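Local coordinates for rifamycin polyketide synthase (Amycolatopsis mediterranei, PDB 4LN9), which probably removes water from a beta-hydroxyacyl polyketide intermediate, as the dehydratase domain of the terminal module of the rifamycin assembly line, at residues 51-56 with 120-125. Numbering follows the deposited sequence.
Sequences DGLVFT and VALGGP
Leu53 and Leu122 and, two residues along, Phe55 and Val120 face each other as hydrogen-bonded pairs of two antiparallel strands. Leu53 N donates a hydrogen bond to Leu122 O (3.0 Å), and Leu122 N donates one to Leu53 O; Phe55 N reaches Val120 O at 2.9 Å, answered by Val120 N to Phe55 O. Val54 and Ala121 form the non-hydrogen-bonded pair between them, where Val54 CA adds a CA-H...O contact to Val120 O (3.4 Å).

On the face that carries Leu53, Phe55, Val120 and Leu122, the two leucines lie side by side and point the same way. Leu53 CG sits between its own backbone N and carbonyl carbon (chi1 57°), a turn that brings CD1 against Leu122 CB at 3.6 Å. Phe55 meets Val120 through CB, 3.9 Å from Val120 CB, while its ring, with Val120 O at the edge and near its plane, packs on Arg89 and Ala90 of helix 80-93. This is the hotdog arrangement, a curved antiparallel sheet wrapped around a helix, in one half of the double hotdog fold. Val54, on the other face, lays CG2 beside Val120 O at 3.5 Å.

Asp51 and Gly52 form a G1 bulge opposite Leu47, and Gly52 CA comes within 3.2 Å of Leu122 O. Asp51 O accepts a CA-H...O contact from Gly124, and Arg131 NH1 hydrogen-bonds both Asp51 O and Gly123 O, bridging the two segments. The side chains of Asp51 and Pro125 cross at about a right angle, with Asp51 OD2 3.8 Å from Pro125 CD.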
loop_
_atom_site.group_PDB
_atom_site.type_symbol
_atom_site.label_atom_id
_atom_site.label_comp_id
_atom_site.label_asym_id
_atom_site.label_seq_id
_atom_site.Cartn_x
_atom_site.Cartn_y
_atom_site.Cartn_z
ATOM N N ASP A 51 0.979 -11.858 -2.035
ATOM C CA ASP A 51 2.098 -11.803 -2.976
ATOM C C ASP A 51 1.816 -10.829 -4.115
ATOM O O ASP A 51 2.252 -11.033 -5.249
ATOM C CB ASP A 51 2.413 -13.198 -3.530
ATOM C CG ASP A 51 3.824 -13.304 -4.089
ATOM O OD1 ASP A 51 4.520 -12.268 -4.156
ATOM O OD2 ASP A 51 4.215 -14.414 -4.510
ATOM N N GLY A 52 1.028 -9.799 -3.816
ATOM C CA GLY A 52 0.781 -8.732 -4.773
ATOM C C GLY A 52 1.620 -7.522 -4.432
ATOM O O GLY A 52 2.528 -7.597 -3.603
ATOM N N LEU A 53 1.278 -6.388 -5.024
ATOM C CA LEU A 53 1.843 -5.129 -4.591
ATOM C C LEU A 53 0.968 -3.995 -5.074
ATOM O O LEU A 53 0.004 -4.207 -5.811
ATOM C CB LEU A 53 3.268 -4.960 -5.124
ATOM C CG LEU A 53 3.454 -5.028 -6.642
ATOM C CD1 LEU A 53 2.906 -3.777 -7.316
ATOM C CD2 LEU A 53 4.921 -5.229 -6.986
ATOM N N VAL A 54 1.209 -2.817 -4.522
ATOM C CA VAL A 54 0.380 -1.679 -4.830
ATOM C C VAL A 54 1.217 -0.415 -4.943
ATOM O O VAL A 54 2.213 -0.249 -4.234
ATOM C CB VAL A 54 -0.743 -1.505 -3.792
ATOM C CG1 VAL A 54 -0.177 -1.009 -2.472
ATOM C CG2 VAL A 54 -1.804 -0.551 -4.319
ATOM N N PHE A 55 0.974 0.314 -6.029
ATOM C CA PHE A 55 1.557 1.629 -6.226
ATOM C C PHE A 55 0.533 2.693 -5.864
ATOM O O PHE A 55 -0.587 2.672 -6.375
ATOM C CB PHE A 55 1.962 1.802 -7.689
ATOM C CG PHE A 55 3.222 1.080 -8.056
ATOM C CD1 PHE A 55 3.206 -0.279 -8.317
ATOM C CD2 PHE A 55 4.436 1.749 -8.072
ATOM C CE1 PHE A 55 4.369 -0.950 -8.637
ATOM C CE2 PHE A 55 5.604 1.082 -8.380
ATOM C CZ PHE A 55 5.569 -0.267 -8.679
ATOM N N THR A 56 1.003 3.743 -5.196
ATOM C CA THR A 56 0.151 4.872 -4.838
ATOM C C THR A 56 0.676 6.185 -5.409
ATOM O O THR A 56 1.887 6.409 -5.474
ATOM C CB THR A 56 0.006 5.019 -3.311
ATOM O OG1 THR A 56 1.294 5.249 -2.726
ATOM C CG2 THR A 56 -0.604 3.763 -2.707
ATOM N N VAL A 120 -2.346 1.781 -8.465
ATOM C CA VAL A 120 -2.137 0.666 -9.374
ATOM C C VAL A 120 -1.985 -0.618 -8.580
ATOM O O VAL A 120 -1.076 -0.748 -7.762
ATOM C CB VAL A 120 -0.887 0.870 -10.248
ATOM C CG1 VAL A 120 -0.855 -0.153 -11.374
ATOM C CG2 VAL A 120 -0.860 2.285 -10.807
ATOM N N ALA A 121 -2.935 -1.526 -8.758
ATOM C CA ALA A 121 -2.948 -2.761 -7.991
ATOM C C ALA A 121 -2.529 -3.948 -8.846
ATOM O O ALA A 121 -3.192 -4.289 -9.827
ATOM C CB ALA A 121 -4.319 -2.996 -7.376
ATOM N N LEU A 122 -1.501 -4.649 -8.380
ATOM C CA LEU A 122 -0.966 -5.813 -9.068
ATOM C C LEU A 122 -1.251 -7.061 -8.242
ATOM O O LEU A 122 -0.818 -7.165 -7.095
ATOM C CB LEU A 122 0.545 -5.658 -9.258
ATOM C CG LEU A 122 1.215 -6.602 -10.257
ATOM C CD1 LEU A 122 0.642 -6.398 -11.651
ATOM C CD2 LEU A 122 2.722 -6.396 -10.259
ATOM N N GLY A 123 -2.017 -7.986 -8.812
ATOM C CA GLY A 123 -2.399 -9.201 -8.102
ATOM C C GLY A 123 -1.240 -10.166 -7.955
ATOM O O GLY A 123 -0.171 -9.960 -8.529
ATOM N N GLY A 124 -1.450 -11.226 -7.180
ATOM C CA GLY A 124 -0.437 -12.263 -7.027
ATOM C C GLY A 124 -0.304 -13.081 -8.295
ATOM O O GLY A 124 -1.203 -13.079 -9.135
ATOM N N PRO A 125 0.827 -13.783 -8.449
ATOM C CA PRO A 125 1.084 -14.543 -9.675
ATOM C C PRO A 125 0.199 -15.786 -9.793
ATOM O O PRO A 125 0.070 -16.543 -8.831
ATOM C CB PRO A 125 2.557 -14.948 -9.536
ATOM C CG PRO A 125 2.851 -14.859 -8.075
ATOM C CD PRO A 125 2.000 -13.737 -7.561
#